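Local structure of De novo designed switch protein caging a hemagglutinin binder (sCageHA267_1S) (7CBC) at residues A[17-22]-A[212-217]; A[277-282]-A[294-299]; A[109-114]-A[179-184]; A[24-29]-A[69-74]. The protein probably holds a hemagglutinin-binding element caged against a designed six-helix bundle, as the switchable part of a modular biosensor. One frame throughout, in Å; residues are numbered along the deposited sequence.

Contact 1: A[17-22]-A[212-217]; sequences RLNIRL and RLNLEL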
loop_
_atom_site.group_PDB
_atom_site.type_symbol
_atom_site.label_atom_id
_atom_site.label_comp_id
_atom_site.label_asym_id
_atom_site.label_seq_id
_atom_site.Cartn_x
_atom_site.Cartn_y
_atom_site.Cartn_z
ATOM N N ARG A 17 11.474 3.868 -0.869
ATOM C CA ARG A 17 11.255 3.662 -2.301
ATOM C C ARG A 17 10.667 2.283 -2.561
ATOM O O ARG A 17 9.688 2.132 -3.306
ATOM C CB ARG A 17 12.572 3.837 -3.062
ATOM C CG ARG A 17 12.457 3.725 -4.591
ATOM C CD ARG A 17 11.289 4.538 -5.152
ATOM N NE ARG A 17 11.420 5.981 -4.956
ATOM C CZ ARG A 17 10.487 6.864 -5.303
ATOM N NH1 ARG A 17 9.365 6.442 -5.873
ATOM N NH2 ARG A 17 10.671 8.161 -5.081
ATOM N N LEU A 18 11.260 1.265 -1.943
ATOM C CA LEU A 18 10.762 -0.093 -2.070
ATOM C C LEU A 18 9.279 -0.173 -1.734
ATOM O O LEU A 18 8.496 -0.790 -2.465
ATOM C CB LEU A 18 11.567 -1.001 -1.151
ATOM C CG LEU A 18 11.122 -2.458 -1.163
ATOM C CD1 LEU A 18 12.386 -3.287 -1.223
ATOM C CD2 LEU A 18 10.301 -2.814 0.075
ATOM N N ASN A 19 8.883 0.444 -0.616
ATOM C CA ASN A 19 7.494 0.421 -0.183
ATOM C C ASN A 19 6.600 1.155 -1.162
ATOM O O ASN A 19 5.509 0.672 -1.486
ATOM C CB ASN A 19 7.382 1.023 1.211
ATOM C CG ASN A 19 8.069 0.178 2.250
ATOM O OD1 ASN A 19 8.100 -1.057 2.138
ATOM N ND2 ASN A 19 8.617 0.825 3.279
ATOM N N ILE A 20 7.062 2.297 -1.674
ATOM C CA ILE A 20 6.315 3.007 -2.711
ATOM C C ILE A 20 6.070 2.098 -3.911
ATOM O O ILE A 20 4.947 2.007 -4.432
ATOM C CB ILE A 20 7.058 4.284 -3.130
ATOM C CG1 ILE A 20 7.049 5.297 -1.984
ATOM C CG2 ILE A 20 6.421 4.862 -4.402
ATOM C CD1 ILE A 20 7.970 6.435 -2.210
ATOM N N ARG A 21 7.123 1.432 -4.388
ATOM C CA ARG A 21 6.966 0.560 -5.550
ATOM C C ARG A 21 5.994 -0.582 -5.269
ATOM O O ARG A 21 5.195 -0.953 -6.133
ATOM C CB ARG A 21 8.322 0.010 -5.971
ATOM C CG ARG A 21 9.116 0.963 -6.836
ATOM C CD ARG A 21 10.547 0.479 -6.972
ATOM N NE ARG A 21 11.352 1.410 -7.756
ATOM C CZ ARG A 21 12.680 1.438 -7.750
ATOM N NH1 ARG A 21 13.355 0.585 -6.995
ATOM N NH2 ARG A 21 13.330 2.322 -8.496
ATOM N N LEU A 22 6.077 -1.169 -4.075
ATOM C CA LEU A 22 5.173 -2.236 -3.677
ATOM C C LEU A 22 3.728 -1.750 -3.621
ATOM O O LEU A 22 2.806 -2.446 -4.088
ATOM C CB LEU A 22 5.621 -2.792 -2.321
ATOM C CG LEU A 22 4.727 -3.808 -1.615
ATOM C CD1 LEU A 22 4.467 -4.980 -2.541
ATOM C CD2 LEU A 22 5.367 -4.274 -0.308
ATOM N N ARG A 212 5.829 7.609 8.480
ATOM C CA ARG A 212 4.506 8.198 8.292
ATOM C C ARG A 212 4.032 8.029 6.854
ATOM O O ARG A 212 2.852 7.742 6.609
ATOM C CB ARG A 212 4.553 9.683 8.682
ATOM C CG ARG A 212 3.284 10.284 9.271
ATOM C CD ARG A 212 3.513 11.770 9.647
ATOM N NE ARG A 212 4.375 11.921 10.823
ATOM C CZ ARG A 212 5.496 12.638 10.870
ATOM N NH1 ARG A 212 5.918 13.311 9.800
ATOM N NH2 ARG A 212 6.193 12.691 11.999
ATOM N N LEU A 213 4.938 8.198 5.888
ATOM C CA LEU A 213 4.569 8.029 4.486
ATOM C C LEU A 213 4.378 6.559 4.140
ATOM O O LEU A 213 3.467 6.216 3.384
ATOM C CB LEU A 213 5.620 8.669 3.569
ATOM C CG LEU A 213 5.307 8.793 2.061
ATOM C CD1 LEU A 213 6.084 9.930 1.430
ATOM C CD2 LEU A 213 5.614 7.507 1.295
ATOM N N ASN A 214 5.240 5.680 4.659
ATOM C CA ASN A 214 5.036 4.245 4.471
ATOM C C ASN A 214 3.651 3.820 4.952
ATOM O O ASN A 214 2.992 2.993 4.318
ATOM C CB ASN A 214 6.104 3.447 5.229
ATOM C CG ASN A 214 7.524 3.684 4.711
ATOM O OD1 ASN A 214 7.741 3.846 3.513
ATOM N ND2 ASN A 214 8.509 3.697 5.633
ATOM N N LEU A 215 3.209 4.345 6.097
ATOM C CA LEU A 215 1.909 3.948 6.625
ATOM C C LEU A 215 0.773 4.577 5.829
ATOM O O LEU A 215 -0.267 3.942 5.632
ATOM C CB LEU A 215 1.807 4.317 8.111
ATOM C CG LEU A 215 2.669 3.472 9.058
ATOM C CD1 LEU A 215 2.566 3.963 10.518
ATOM C CD2 LEU A 215 2.344 1.964 8.948
ATOM N N GLU A 216 0.962 5.803 5.333
ATOM C CA GLU A 216 -0.082 6.423 4.519
ATOM C C GLU A 216 -0.265 5.688 3.189
ATOM O O GLU A 216 -1.387 5.615 2.671
ATOM C CB GLU A 216 0.242 7.898 4.299
ATOM C CG GLU A 216 -0.816 8.688 3.544
ATOM C CD GLU A 216 -2.091 8.895 4.339
ATOM O OE1 GLU A 216 -2.065 8.677 5.568
ATOM O OE2 GLU A 216 -3.125 9.264 3.722
ATOM N N LEU A 217 0.814 5.127 2.633
ATOM C CA LEU A 217 0.680 4.221 1.494
ATOM C C LEU A 217 -0.404 3.179 1.745
ATOM O O LEU A 217 -1.294 2.984 0.918
ATOM C CB LEU A 217 2.020 3.535 1.212
ATOM C CG LEU A 217 3.146 4.409 0.651
ATOM C CD1 LEU A 217 4.356 3.563 0.403
ATOM C CD2 LEU A 217 2.679 5.043 -0.658
#
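The amides of N19 and N214 meet almost perpendicularly, their planes 85° apart. Over one face of the N214 amide sits ND2 of N19, which donates to OD1 at 3.2 Å; this donor stands well above the carbonyl plane, while OD1 lies close to the plane of the N19 amide. Within segment 17-22, CD1 of I20 leans over the rim of one face of the R17 guanidinium. The amide pair is a buried polar layer in a helical bundle, where segments 17-22 and 212-217, on helices 3-46 and 195-239, run nearly parallel, 10° apart. Asparagine suits such a place because it brings both a donor and an acceptor into the core. Both amides have further partners: N19 OD1 accepts from Q112, and N214 ND2 donates to Q211. Replacing N214 by a leucine would probably rob N19 ND2 of this acceptor and press an apolar branch against a buried amide. Beside the polar pair the contact becomes apolar. CG1 of I20 lies 4.0 Å from CD1 of L217, the two side chains crossing at about a right angle, and 4.2 Å from CD2 of L213. L217, with CG anti to the carbonyl carbon (chi1 -70°), pushes CD1 against the other helix's backbone, 3.6 Å from both N19 O and I20 N.

Contact 2: A[277-282]-A[294-299]; sequences IAAKIA and ELLKNA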
loop_
_atom_site.group_PDB
_atom_site.type_symbol
_atom_site.label_atom_id
_atom_site.label_comp_id
_atom_site.label_asym_id
_atom_site.label_seq_id
_atom_site.Cartn_x
_atom_site.Cartn_y
_atom_site.Cartn_z
ATOM N N ILE A 277 10.261 15.233 0.248
ATOM C CA ILE A 277 10.336 15.039 1.694
ATOM C C ILE A 277 11.730 14.575 2.094
ATOM O O ILE A 277 12.335 15.112 3.031
ATOM C CB ILE A 277 9.253 14.056 2.169
ATOM C CG1 ILE A 277 7.896 14.742 2.169
ATOM C CG2 ILE A 277 9.559 13.563 3.580
ATOM C CD1 ILE A 277 6.786 13.838 1.813
ATOM N N ALA A 278 12.264 13.576 1.382
ATOM C CA ALA A 278 13.637 13.148 1.635
ATOM C C ALA A 278 14.614 14.285 1.388
ATOM O O ALA A 278 15.561 14.479 2.159
ATOM C CB ALA A 278 13.992 11.944 0.762
ATOM N N ALA A 279 14.409 15.036 0.304
ATOM C CA ALA A 279 15.259 16.187 0.030
ATOM C C ALA A 279 15.256 17.158 1.200
ATOM O O ALA A 279 16.311 17.675 1.583
ATOM C CB ALA A 279 14.806 16.882 -1.251
ATOM N N LYS A 280 14.087 17.404 1.796
ATOM C CA LYS A 280 14.032 18.313 2.940
ATOM C C LYS A 280 14.770 17.732 4.136
ATOM O O LYS A 280 15.563 18.427 4.788
ATOM C CB LYS A 280 12.586 18.627 3.313
ATOM C CG LYS A 280 12.471 19.709 4.372
ATOM C CD LYS A 280 11.019 20.021 4.738
ATOM C CE LYS A 280 10.962 21.043 5.883
ATOM N NZ LYS A 280 9.579 21.437 6.266
ATOM N N ILE A 281 14.540 16.446 4.423
ATOM C CA ILE A 281 15.252 15.779 5.511
ATOM C C ILE A 281 16.766 15.884 5.319
ATOM O O ILE A 281 17.497 16.257 6.244
ATOM C CB ILE A 281 14.784 14.317 5.639
ATOM C CG1 ILE A 281 13.387 14.283 6.240
ATOM C CG2 ILE A 281 15.740 13.510 6.510
ATOM C CD1 ILE A 281 12.710 12.920 6.162
ATOM N N ALA A 282 17.263 15.580 4.112
ATOM C CA ALA A 282 18.709 15.623 3.891
ATOM C C ALA A 282 19.270 17.028 4.028
ATOM O O ALA A 282 20.417 17.199 4.455
ATOM C CB ALA A 282 19.056 15.078 2.513
ATOM N N GLU A 294 22.602 12.642 -4.932
ATOM C CA GLU A 294 23.065 11.262 -4.832
ATOM C C GLU A 294 22.136 10.445 -3.944
ATOM O O GLU A 294 21.904 9.255 -4.196
ATOM C CB GLU A 294 24.498 11.219 -4.295
ATOM C CG GLU A 294 25.178 9.853 -4.444
ATOM C CD GLU A 294 26.259 9.602 -3.400
ATOM O OE1 GLU A 294 26.906 10.578 -2.955
ATOM O OE2 GLU A 294 26.462 8.422 -3.024
ATOM N N LEU A 295 21.597 11.070 -2.895
ATOM C CA LEU A 295 20.701 10.357 -2.002
ATOM C C LEU A 295 19.385 10.032 -2.700
ATOM O O LEU A 295 18.855 8.927 -2.553
ATOM C CB LEU A 295 20.465 11.190 -0.749
ATOM C CG LEU A 295 19.457 10.720 0.295
ATOM C CD1 LEU A 295 20.061 9.660 1.231
ATOM C CD2 LEU A 295 18.991 11.915 1.093
ATOM N N LEU A 296 18.855 10.982 -3.475
ATOM C CA LEU A 296 17.583 10.766 -4.162
ATOM C C LEU A 296 17.735 9.760 -5.299
ATOM O O LEU A 296 16.848 8.929 -5.520
ATOM C CB LEU A 296 17.037 12.099 -4.683
ATOM C CG LEU A 296 16.846 13.244 -3.676
ATOM C CD1 LEU A 296 16.389 14.521 -4.352
ATOM C CD2 LEU A 296 15.888 12.887 -2.569
ATOM N N LYS A 297 18.854 9.820 -6.033
ATOM C CA LYS A 297 19.081 8.873 -7.122
ATOM C C LYS A 297 19.151 7.449 -6.587
ATOM O O LYS A 297 18.523 6.534 -7.130
ATOM C CB LYS A 297 20.365 9.242 -7.877
ATOM C CG LYS A 297 20.909 8.144 -8.797
ATOM C CD LYS A 297 22.237 8.541 -9.461
ATOM C CE LYS A 297 23.370 8.766 -8.441
ATOM N NZ LYS A 297 23.940 7.509 -7.848
ATOM N N ASN A 298 19.895 7.251 -5.497
ATOM C CA ASN A 298 20.008 5.931 -4.887
ATOM C C ASN A 298 18.721 5.498 -4.208
ATOM O O ASN A 298 18.537 4.301 -3.960
ATOM C CB ASN A 298 21.151 5.910 -3.869
ATOM C CG ASN A 298 22.504 6.105 -4.514
ATOM O OD1 ASN A 298 22.697 5.782 -5.689
ATOM N ND2 ASN A 298 23.451 6.631 -3.750
ATOM N N ALA A 299 17.852 6.449 -3.862
ATOM C CA ALA A 299 16.520 6.152 -3.351
ATOM C C ALA A 299 15.490 6.012 -4.473
ATOM O O ALA A 299 14.290 6.254 -4.258
ATOM C CB ALA A 299 16.092 7.226 -2.353
#
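L296 and L295 are the bumps of this contact, and the alanine-lined surface of 277-282 supplies the hollows. L296 sets its CD2 methyl in the shallow dip between A278 and A279, 3.9 Å from A278 CB and equally far from A279 N. Its other branch, CD1, lies 4.2 Å from A279 CB, so the forked end of the leucine straddles this part of the helix surface. L295 fills the next dip along, between A278 and A282, one helical turn apart. There its CD2 presses on A282 CB at 3.5 Å, tighter than usual for two methyl carbons, and passes 4.4 Å from A278 O. The two leucines differ in their first torsion: CG of L295 is anti to the backbone N (chi1 174°), whereas CG of L296 is anti to the carbonyl carbon (chi1 -55°), and they thus fan into separate hollows. Alanine suits the receiving side because a lone methyl lets a leucine branch come down close to the backbone. Segments 277-282 and 294-298, on the short helices 274-284 and 289-298, run at 144° with axes 10.1 Å apart at closest. Helix 303-315 closes over L296 through A306 and A309, while L295 also touches T13 of the bundle. Together the three short helices form a small helical domain, pinned by the C275-C301 disulfide; this domain is probably the caged hemagglutinin binder.

Contact 3: A[109-114]-A[179-184]; sequences AETQDL and ERIIEE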
loop_
_atom_site.group_PDB
_atom_site.type_symbol
_atom_site.label_atom_id
_atom_site.label_comp_id
_atom_site.label_asym_id
_atom_site.label_seq_id
_atom_site.Cartn_x
_atom_site.Cartn_y
_atom_site.Cartn_z
ATOM N N ALA A 109 14.843 -2.012 10.999
ATOM C CA ALA A 109 14.507 -3.365 10.573
ATOM C C ALA A 109 13.159 -3.795 11.128
ATOM O O ALA A 109 12.331 -4.347 10.394
ATOM C CB ALA A 109 15.605 -4.343 10.990
ATOM N N GLU A 110 12.912 -3.552 12.419
ATOM C CA GLU A 110 11.611 -3.900 12.990
ATOM C C GLU A 110 10.484 -3.155 12.301
ATOM O O GLU A 110 9.385 -3.700 12.110
ATOM C CB GLU A 110 11.562 -3.562 14.473
ATOM C CG GLU A 110 12.257 -4.502 15.414
ATOM C CD GLU A 110 12.013 -4.071 16.843
ATOM O OE1 GLU A 110 10.860 -4.196 17.317
ATOM O OE2 GLU A 110 12.958 -3.560 17.474
ATOM N N THR A 111 10.708 -1.879 11.999
ATOM C CA THR A 111 9.648 -1.097 11.379
ATOM C C THR A 111 9.359 -1.610 9.974
ATOM O O THR A 111 8.192 -1.767 9.586
ATOM C CB THR A 111 10.036 0.386 11.368
ATOM O OG1 THR A 111 9.976 0.906 12.703
ATOM C CG2 THR A 111 9.077 1.160 10.533
ATOM N N GLN A 112 10.408 -1.929 9.215
ATOM C CA GLN A 112 10.175 -2.428 7.869
ATOM C C GLN A 112 9.471 -3.773 7.884
ATOM O O GLN A 112 8.663 -4.055 7.000
ATOM C CB GLN A 112 11.490 -2.506 7.105
ATOM C CG GLN A 112 11.364 -2.991 5.681
ATOM C CD GLN A 112 10.456 -2.131 4.818
ATOM O OE1 GLN A 112 9.927 -1.103 5.254
ATOM N NE2 GLN A 112 10.266 -2.560 3.576
ATOM N N ASP A 113 9.734 -4.612 8.881
ATOM C CA ASP A 113 9.006 -5.870 8.936
ATOM C C ASP A 113 7.527 -5.630 9.207
ATOM O O ASP A 113 6.673 -6.342 8.662
ATOM C CB ASP A 113 9.621 -6.788 9.986
ATOM C CG ASP A 113 8.989 -8.165 9.991
ATOM O OD1 ASP A 113 8.146 -8.420 10.873
ATOM O OD2 ASP A 113 9.330 -8.987 9.112
ATOM N N LEU A 114 7.200 -4.619 10.021
ATOM C CA LEU A 114 5.794 -4.253 10.205
ATOM C C LEU A 114 5.153 -3.861 8.883
ATOM O O LEU A 114 4.034 -4.291 8.564
ATOM C CB LEU A 114 5.663 -3.093 11.191
ATOM C CG LEU A 114 5.985 -3.285 12.664
ATOM C CD1 LEU A 114 5.698 -1.973 13.379
ATOM C CD2 LEU A 114 5.163 -4.426 13.249
ATOM N N GLU A 179 4.934 3.473 16.379
ATOM C CA GLU A 179 5.185 4.485 17.392
ATOM C C GLU A 179 5.819 3.878 18.634
ATOM O O GLU A 179 6.683 4.503 19.259
ATOM C CB GLU A 179 3.887 5.203 17.737
ATOM C CG GLU A 179 3.599 6.318 16.761
ATOM C CD GLU A 179 2.131 6.540 16.517
ATOM O OE1 GLU A 179 1.295 5.818 17.116
ATOM O OE2 GLU A 179 1.822 7.446 15.713
ATOM N N ARG A 180 5.418 2.659 18.995
ATOM C CA ARG A 180 6.009 2.018 20.164
ATOM C C ARG A 180 7.483 1.712 19.934
ATOM O O ARG A 180 8.302 1.868 20.846
ATOM C CB ARG A 180 5.224 0.754 20.527
ATOM C CG ARG A 180 5.796 0.015 21.727
ATOM C CD ARG A 180 5.468 -1.466 21.696
ATOM N NE ARG A 180 6.294 -2.150 20.704
ATOM C CZ ARG A 180 7.606 -2.353 20.828
ATOM N NH1 ARG A 180 8.251 -1.933 21.909
ATOM N NH2 ARG A 180 8.274 -2.977 19.863
ATOM N N ILE A 181 7.844 1.306 18.713
ATOM C CA ILE A 181 9.251 1.108 18.366
ATOM C C ILE A 181 10.023 2.411 18.532
ATOM O O ILE A 181 11.109 2.447 19.125
ATOM C CB ILE A 181 9.369 0.568 16.929
ATOM C CG1 ILE A 181 9.005 -0.921 16.872
ATOM C CG2 ILE A 181 10.757 0.843 16.341
ATOM C CD1 ILE A 181 8.468 -1.374 15.522
ATOM N N ILE A 182 9.460 3.501 18.017
ATOM C CA ILE A 182 10.104 4.800 18.111
ATOM C C ILE A 182 10.206 5.243 19.565
ATOM O O ILE A 182 11.288 5.603 20.041
ATOM C CB ILE A 182 9.346 5.825 17.250
ATOM C CG1 ILE A 182 9.325 5.354 15.796
ATOM C CG2 ILE A 182 10.016 7.201 17.353
ATOM C CD1 ILE A 182 8.578 6.265 14.850
ATOM N N GLU A 183 9.090 5.221 20.295
ATOM C CA GLU A 183 9.103 5.722 21.666
ATOM C C GLU A 183 10.066 4.930 22.544
ATOM O O GLU A 183 10.747 5.503 23.402
ATOM C CB GLU A 183 7.692 5.710 22.251
ATOM C CG GLU A 183 7.628 6.074 23.740
ATOM C CD GLU A 183 7.887 7.557 24.030
ATOM O OE1 GLU A 183 7.838 8.372 23.084
ATOM O OE2 GLU A 183 8.140 7.910 25.207
ATOM N N GLU A 184 10.157 3.616 22.334
ATOM C CA GLU A 184 11.159 2.823 23.041
ATOM C C GLU A 184 12.572 3.303 22.729
ATOM O O GLU A 184 13.406 3.456 23.631
ATOM C CB GLU A 184 11.034 1.355 22.664
ATOM C CG GLU A 184 11.986 0.432 23.413
ATOM C CD GLU A 184 11.272 -0.388 24.459
ATOM O OE1 GLU A 184 11.329 0.006 25.646
ATOM O OE2 GLU A 184 10.631 -1.413 24.099
HETATM O O HOH W 1 11.062 -2.659 19.971
#
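I181 carries its CG1 anti to the carbonyl carbon (chi1 -76°), and E110 does the same with CG (chi1 -77°); both side chains are thereby thrown across the gap between two antiparallel helices of the bundle, 99-142 and 146-190, which follow each other as a helical hairpin. I181 carries most of the contact, a branched residue able to serve several partners at once. Its CD1 meets CD1 of L114 tip to tip at 3.6 Å, and its CG2 rests 3.7 Å from OG1 of T111, a hydroxyl that is bonded to the carbonyl of A107 in its own helix. A glycine in place of I181 would probably open a gap between L114 and T111 and leave the L114 methyl without its mate. At the solvent-facing margin, long charged chains take over. The R180 guanidinium, bonded chiefly to E177, also makes a weak bridge from NH1 to E184 OE2 at 3.3 Å. E110 OE1 lies near the guanidinium plane, with the carboxylate turned 26° from it. The salt bridge from E110 OE1 to R180 NH2 is long, 3.8 Å, and a water spans it, accepting from R180 NH2 at 2.8 Å and donating to E110 OE1 at 3.1 Å.

Contact 4: A[24-29]-A[69-74]; sequences EALLEA and RRAEKE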
loop_
_atom_site.group_PDB
_atom_site.type_symbol
_atom_site.label_atom_id
_atom_site.label_comp_id
_atom_site.label_asym_id
_atom_site.label_seq_id
_atom_site.Cartn_x
_atom_site.Cartn_y
_atom_site.Cartn_z
ATOM N N GLU A 24 2.465 0.727 -5.309
ATOM C CA GLU A 24 2.020 0.899 -6.685
ATOM C C GLU A 24 1.598 -0.435 -7.307
ATOM O O GLU A 24 0.559 -0.518 -7.983
ATOM C CB GLU A 24 3.127 1.581 -7.488
ATOM C CG GLU A 24 3.141 3.089 -7.265
ATOM C CD GLU A 24 4.478 3.734 -7.578
ATOM O OE1 GLU A 24 5.430 3.001 -7.936
ATOM O OE2 GLU A 24 4.567 4.976 -7.483
ATOM N N ALA A 25 2.366 -1.497 -7.049
ATOM C CA ALA A 25 2.031 -2.820 -7.574
ATOM C C ALA A 25 0.717 -3.352 -6.994
ATOM O O ALA A 25 -0.106 -3.922 -7.718
ATOM C CB ALA A 25 3.168 -3.791 -7.277
ATOM N N LEU A 26 0.531 -3.217 -5.677
ATOM C CA LEU A 26 -0.703 -3.654 -5.037
ATOM C C LEU A 26 -1.900 -2.871 -5.554
ATOM O O LEU A 26 -2.986 -3.433 -5.742
ATOM C CB LEU A 26 -0.588 -3.509 -3.527
ATOM C CG LEU A 26 0.396 -4.506 -2.914
ATOM C CD1 LEU A 26 0.471 -4.326 -1.404
ATOM C CD2 LEU A 26 -0.021 -5.917 -3.269
ATOM N N LEU A 27 -1.718 -1.571 -5.791
ATOM C CA LEU A 27 -2.759 -0.779 -6.433
ATOM C C LEU A 27 -3.073 -1.308 -7.829
ATOM O O LEU A 27 -4.243 -1.454 -8.198
ATOM C CB LEU A 27 -2.325 0.681 -6.501
ATOM C CG LEU A 27 -3.404 1.593 -7.063
ATOM C CD1 LEU A 27 -4.524 1.694 -6.045
ATOM C CD2 LEU A 27 -2.831 2.959 -7.380
ATOM N N GLU A 28 -2.036 -1.580 -8.626
ATOM C CA GLU A 28 -2.237 -2.132 -9.960
ATOM C C GLU A 28 -3.048 -3.424 -9.894
ATOM O O GLU A 28 -4.052 -3.572 -10.594
ATOM C CB GLU A 28 -0.890 -2.377 -10.635
ATOM C CG GLU A 28 -0.963 -2.609 -12.148
ATOM C CD GLU A 28 -1.269 -4.065 -12.537
ATOM O OE1 GLU A 28 -1.017 -4.982 -11.718
ATOM O OE2 GLU A 28 -1.767 -4.288 -13.669
ATOM N N ALA A 29 -2.622 -4.364 -9.046
ATOM C CA ALA A 29 -3.314 -5.637 -8.920
ATOM C C ALA A 29 -4.754 -5.451 -8.484
ATOM O O ALA A 29 -5.631 -6.213 -8.902
ATOM C CB ALA A 29 -2.581 -6.532 -7.926
ATOM N N ARG A 69 -1.691 -14.393 -6.646
ATOM C CA ARG A 69 -0.426 -15.097 -6.451
ATOM C C ARG A 69 0.759 -14.277 -6.953
ATOM O O ARG A 69 1.846 -14.333 -6.365
ATOM C CB ARG A 69 -0.477 -16.461 -7.138
ATOM C CG ARG A 69 0.841 -17.215 -7.123
ATOM C CD ARG A 69 0.914 -18.304 -8.206
ATOM N NE ARG A 69 1.217 -17.763 -9.533
ATOM C CZ ARG A 69 2.386 -17.219 -9.876
ATOM N NH1 ARG A 69 3.372 -17.135 -8.995
ATOM N NH2 ARG A 69 2.568 -16.753 -11.103
ATOM N N ARG A 70 0.584 -13.507 -8.022
ATOM C CA ARG A 70 1.699 -12.693 -8.485
ATOM C C ARG A 70 1.888 -11.453 -7.603
ATOM O O ARG A 70 3.017 -10.990 -7.422
ATOM C CB ARG A 70 1.486 -12.337 -9.958
ATOM C CG ARG A 70 2.268 -11.149 -10.440
ATOM C CD ARG A 70 1.479 -10.366 -11.460
ATOM N NE ARG A 70 0.208 -9.990 -10.864
ATOM C CZ ARG A 70 0.058 -9.090 -9.895
ATOM N NH1 ARG A 70 1.105 -8.403 -9.388
ATOM N NH2 ARG A 70 -1.158 -8.877 -9.426
ATOM N N ALA A 71 0.813 -10.927 -7.004
ATOM C CA ALA A 71 0.970 -9.862 -6.011
ATOM C C ALA A 71 1.615 -10.372 -4.726
ATOM O O ALA A 71 2.363 -9.632 -4.079
ATOM C CB ALA A 71 -0.384 -9.210 -5.697
ATOM N N GLU A 72 1.347 -11.623 -4.334
ATOM C CA GLU A 72 2.100 -12.215 -3.230
ATOM C C GLU A 72 3.586 -12.304 -3.551
ATOM O O GLU A 72 4.424 -12.193 -2.648
ATOM C CB GLU A 72 1.559 -13.602 -2.895
ATOM C CG GLU A 72 0.151 -13.579 -2.369
ATOM C CD GLU A 72 -0.457 -14.965 -2.227
ATOM O OE1 GLU A 72 0.200 -15.970 -2.593
ATOM O OE2 GLU A 72 -1.610 -15.037 -1.757
ATOM N N LYS A 73 3.921 -12.509 -4.829
ATOM C CA LYS A 73 5.314 -12.569 -5.254
ATOM C C LYS A 73 5.992 -11.209 -5.140
ATOM O O LYS A 73 7.158 -11.128 -4.749
ATOM C CB LYS A 73 5.394 -13.091 -6.691
ATOM C CG LYS A 73 6.805 -13.224 -7.269
ATOM C CD LYS A 73 7.582 -14.347 -6.588
ATOM C CE LYS A 73 8.792 -14.788 -7.410
ATOM N NZ LYS A 73 9.632 -13.644 -7.884
ATOM N N GLU A 74 5.287 -10.125 -5.496
ATOM C CA GLU A 74 5.864 -8.789 -5.333
ATOM C C GLU A 74 6.149 -8.489 -3.868
ATOM O O GLU A 74 7.141 -7.829 -3.547
ATOM C CB GLU A 74 4.930 -7.720 -5.914
ATOM C CG GLU A 74 4.651 -7.813 -7.434
ATOM C CD GLU A 74 5.668 -7.044 -8.277
ATOM O OE1 GLU A 74 6.888 -7.221 -8.058
ATOM O OE2 GLU A 74 5.248 -6.251 -9.152
#
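Apolar packing joins L26 and A29 to A71. The CB of A71 lies 4.1 Å from L26 CD2 and equally far from A29 CB, one methyl serving both neighbours. L26, whose CG is anti to the carbonyl carbon (chi1 -69°), sends CD2 along to that methyl. Alanine suits A29 and A71, both pointing toward the other helix, because the backbones come close here, with the CA atoms of L26 and A71 6.5 Å apart. A second kind of contact sets the ends of charged chains against alanine methyls. R70, bent at chi2 and chi3, curls back so that the edge of its guanidinium faces A29; the resulting approach of NH2 to A29 CB is so short that its detail is doubtful. E74 likewise folds at chi2 and lays OE2 3.7 Å from A25 CB. Electrostatics contribute loosely: E28 OE1 is 4.5 Å from R70 NH2 and well out of the guanidinium plane, so opposite charges are near, but no N-H points at the oxygen, and E28 OE2 instead bridges to R32. The two segments run antiparallel, at 175°, as the arms of the first helical hairpin, 3-46 with 50-93. Helix 99-142 packs on A71 through L123, while L27 turns to helix 245-268.

Contact 1 is touched by each of the other three, which do not touch one another. R17 NE reaches A299 O of contact 2 at 3.0 Å, a probable hydrogen bond that ties the long bundle to the small domain that holds the C275-C301 disulfide, with L213 CD1 packing 4.0 Å from I277 CD1 alongside. Q112 NE2 of contact 3 lies 3.0 Å from N19 OD1, a probable hydrogen bond that joins helix 99-142 to contact 1. Contact 4 follows on the same helix 3-46, where L22 CD1 meets E74 O at 4.0 Å. The pairs that do not touch lie 22 to 26 Å apart between centres, contacts 2 and 4 the farthest, and contact 2 lies at the periphery, consistent with a caged element docked on a bundle.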